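Local coordinates for UPF0678 fatty acid-binding protein-like protein ERS007657_00996 (Mycobacterium tuberculosis, PDB 6R3W) that binds heme b in a ten-stranded beta-barrel and probably isomerises peroxynitrite to nitrate, helping to detoxify reactive nitrogen and oxygen species, at residues S109-G114 with A127-Y132. Numbering follows the deposited sequence.
Sequences STRADG and ALDRSY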
ATOM      1  N   SER A 109      -3.366  -8.317  -4.468  1.00  6.61           N
ATOM      2  CA  SER A 109      -4.579  -7.885  -5.171  1.00  6.47           C
ATOM      3  C   SER A 109      -5.818  -8.227  -4.348  1.00  5.99           C
ATOM      4  O   SER A 109      -5.867  -9.321  -3.747  1.00  6.56           O
ATOM      5  CB  SER A 109      -4.664  -8.547  -6.532  1.00  7.20           C
ATOM      6  OG  SER A 109      -5.855  -8.192  -7.215  1.00  7.82           O
ATOM      7  N   THR A 110      -6.835  -7.378  -4.421  1.00  6.17           N
ATOM      8  CA  THR A 110      -8.179  -7.754  -3.925  1.00  6.05           C
ATOM      9  C   THR A 110      -8.721  -8.930  -4.734  1.00  6.30           C
ATOM     10  O   THR A 110      -9.659  -9.569  -4.261  1.00  7.37           O
ATOM     11  CB  THR A 110      -9.150  -6.565  -3.978  1.00  7.06           C
ATOM     12  OG1 THR A 110      -9.309  -6.134  -5.333  1.00  6.91           O
ATOM     13  CG2 THR A 110      -8.668  -5.403  -3.129  1.00  7.02           C
ATOM     14  N   ARG A 111      -8.237  -9.113  -5.955  1.00  6.91           N
ATOM     15  CA  ARG A 111      -8.771 -10.101  -6.920  1.00  7.68           C
ATOM     16  C   ARG A 111      -8.288 -11.518  -6.579  1.00  8.22           C
ATOM     17  O   ARG A 111      -8.785 -12.466  -7.196  1.00 11.16           O
ATOM     18  CB  ARG A 111      -8.385  -9.705  -8.346  1.00  7.21           C
ATOM     19  CG  ARG A 111      -8.851  -8.295  -8.717  1.00  7.61           C
ATOM     20  CD  ARG A 111      -8.562  -7.908 -10.152  1.00  8.40           C
ATOM     21  NE  ARG A 111      -7.142  -7.910 -10.450  1.00  8.00           N
ATOM     22  CZ  ARG A 111      -6.545  -8.725 -11.287  1.00 10.40           C
ATOM     23  NH1 ARG A 111      -7.217  -9.670 -11.910  1.00 13.16           N
ATOM     24  NH2 ARG A 111      -5.254  -8.590 -11.518  1.00 12.46           N
ATOM     25  N   ALA A 112      -7.323 -11.655  -5.669  1.00  7.58           N
ATOM     26  CA  ALA A 112      -6.759 -12.966  -5.267  1.00  7.80           C
ATOM     27  C   ALA A 112      -7.386 -13.420  -3.943  1.00  7.04           C
ATOM     28  O   ALA A 112      -6.654 -13.660  -2.971  1.00  8.60           O
ATOM     29  CB  ALA A 112      -5.250 -12.884  -5.187  1.00  8.92           C
ATOM     30  N   ASP A 113      -8.721 -13.480  -3.898  1.00  7.06           N
ATOM     31  CA  ASP A 113      -9.497 -13.871  -2.694  1.00  6.36           C
ATOM     32  C   ASP A 113      -9.391 -12.787  -1.625  1.00  6.17           C
ATOM     33  O   ASP A 113      -9.546 -13.105  -0.437  1.00  7.40           O
ATOM     34  CB  ASP A 113      -9.052 -15.232  -2.169  1.00  7.33           C
ATOM     35  CG  ASP A 113     -10.135 -15.994  -1.414  1.00  8.16           C
ATOM     36  OD1 ASP A 113     -11.335 -15.631  -1.529  1.00  8.99           O
ATOM     37  OD2 ASP A 113      -9.772 -16.978  -0.774  1.00  9.20           O
ATOM     38  N   GLY A 114      -9.244 -11.540  -2.048  1.00  7.02           N
ATOM     39  CA  GLY A 114      -9.373 -10.380  -1.173  1.00  7.21           C
ATOM     40  C   GLY A 114     -10.776  -9.811  -1.223  1.00  7.98           C
ATOM     41  O   GLY A 114     -11.705 -10.554  -1.510  1.00 10.62           O
ATOM     42  N   ALA A 127     -11.860  -3.237  -7.653  1.00  7.46           N
ATOM     43  CA  ALA A 127     -10.597  -3.998  -7.502  1.00  7.34           C
ATOM     44  C   ALA A 127      -9.429  -3.053  -7.288  1.00  7.02           C
ATOM     45  O   ALA A 127      -9.409  -1.957  -7.875  1.00  7.93           O
ATOM     46  CB  ALA A 127     -10.345  -4.914  -8.680  1.00  7.71           C
ATOM     47  N   LEU A 128      -8.446  -3.535  -6.535  1.00  6.89           N
ATOM     48  CA  LEU A 128      -7.157  -2.850  -6.319  1.00  6.67           C
ATOM     49  C   LEU A 128      -6.036  -3.869  -6.389  1.00  6.86           C
ATOM     50  O   LEU A 128      -6.165  -4.944  -5.768  1.00  7.57           O
ATOM     51  CB  LEU A 128      -7.167  -2.155  -4.958  1.00  7.74           C
ATOM     52  CG  LEU A 128      -8.176  -1.024  -4.823  1.00  7.94           C
ATOM     53  CD1 LEU A 128      -8.443  -0.695  -3.361  1.00 10.51           C
ATOM     54  CD2 LEU A 128      -7.736   0.206  -5.588  1.00  8.88           C
ATOM     55  N   ASP A 129      -4.996  -3.534  -7.136  1.00  6.48           N
ATOM     56  CA  ASP A 129      -3.763  -4.329  -7.224  1.00  6.86           C
ATOM     57  C   ASP A 129      -2.601  -3.450  -6.778  1.00  6.77           C
ATOM     58  O   ASP A 129      -2.549  -2.273  -7.175  1.00  8.19           O
ATOM     59  CB  ASP A 129      -3.466  -4.786  -8.655  1.00  7.60           C
ATOM     60  CG  ASP A 129      -4.376  -5.846  -9.263  1.00  8.58           C
ATOM     61  OD1 ASP A 129      -5.469  -6.099  -8.730  1.00  9.08           O
ATOM     62  OD2 ASP A 129      -3.990  -6.361 -10.339  1.00 11.90           O
ATOM     63  N   ARG A 130      -1.705  -4.003  -5.987  1.00  6.47           N
ATOM     64  CA  ARG A 130      -0.474  -3.312  -5.543  1.00  7.16           C
ATOM     65  C   ARG A 130       0.760  -4.148  -5.895  1.00  7.68           C
ATOM     66  O   ARG A 130       0.790  -5.356  -5.604  1.00  8.27           O
ATOM     67  CB  ARG A 130      -0.542  -3.048  -4.043  1.00  9.18           C
ATOM     68  CG  ARG A 130      -1.569  -1.993  -3.646  1.00  8.63           C
ATOM     69  CD  ARG A 130      -1.709  -1.912  -2.144  1.00  9.64           C
ATOM     70  NE  ARG A 130      -2.862  -1.128  -1.742  1.00  8.95           N
ATOM     71  CZ  ARG A 130      -2.822   0.012  -1.071  1.00  8.25           C
ATOM     72  NH1 ARG A 130      -1.668   0.579  -0.732  1.00  9.98           N
ATOM     73  NH2 ARG A 130      -3.945   0.613  -0.760  1.00  7.61           N
ATOM     74  N   SER A 131       1.769  -3.472  -6.425  1.00  7.64           N
ATOM     75  CA  SER A 131       3.119  -4.012  -6.657  0.50  8.92           C
ATOM     76  C   SER A 131       4.126  -3.154  -5.881  1.00  8.27           C
ATOM     77  O   SER A 131       4.232  -1.984  -6.181  1.00  9.32           O
ATOM     78  CB  SER A 131       3.413  -4.030  -8.133  0.50 13.44           C
ATOM     79  OG  SER A 131       4.683  -4.582  -8.388  0.50 18.29           O
ATOM     80  N   TYR A 132       4.775  -3.733  -4.885  1.00  8.00           N
ATOM     81  CA  TYR A 132       5.734  -3.006  -4.026  0.50  9.74           C
ATOM     82  C   TYR A 132       7.135  -3.609  -4.254  1.00 10.96           C
ATOM     83  O   TYR A 132       7.280  -4.869  -4.349  1.00 10.93           O
ATOM     84  CB  TYR A 132       5.262  -3.012  -2.558  0.50 10.07           C
ATOM     85  CG  TYR A 132       4.237  -1.950  -2.186  0.50  9.24           C
ATOM     86  CD1 TYR A 132       4.515  -0.968  -1.239  0.50  9.04           C
ATOM     87  CD2 TYR A 132       2.969  -1.948  -2.744  0.50  9.37           C
ATOM     88  CE1 TYR A 132       3.596   0.029  -0.931  0.50  8.89           C
ATOM     89  CE2 TYR A 132       2.061  -0.926  -2.490  0.50  8.71           C
ATOM     90  CZ  TYR A 132       2.361   0.051  -1.560  0.50  8.19           C
ATOM     91  OH  TYR A 132       1.431   1.010  -1.276  0.50  8.52           O
TER
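Ser-109 and Asp-129 face each other as an antiparallel, non-hydrogen-bonded pair, their CA atoms 4.2 Å apart, where strand 103-118 leaves its regular path beside strand 125-135. From Ser-109 to Ala-112 the chain folds into a type I turn, yet the two segments stay joined at the next residue: Thr-110 N donates to Leu-128 O at 2.9 Å. The return bond ends on a side chain, since Leu-128 N donates a hydrogen bond to Thr-110 OG1 at 3.0 Å. With chi1 at 62°, that hydroxyl lies between the residue's own N and carbonyl carbon and takes the acceptor role a backbone carbonyl would have in an unbroken ladder.

On the face carrying Ser-109 and Asp-129, Arg-111 bends at chi3 (-61°) and brings its guanidinium side-on to the carboxylate, the two planes only 20° apart. Arg-111 NE meets Asp-129 OD1 at 3.0 Å and Arg-111 NH2 meets Asp-129 OD2 at 2.8 Å, each oxygen using its syn lone pair. Ser-109 OG reaches OD1 of Asp-129 from above the carboxylate plane, at 2.6 Å, while accepting from Arg-111 N at 2.8 Å in an ST turn. Nearer the Arg-111 backbone, its CG lies against CB of Ala-127. Leu-128 instead lines the heme pocket.

A break in a barrel strand is thus bridged largely by side chains: Thr-110 continues the pairing with its backbone N and its hydroxyl, and Asp-129, held by three bonds, ties the turn to the neighbouring strand. The paired guanidinium probably favours the ionised carboxylate.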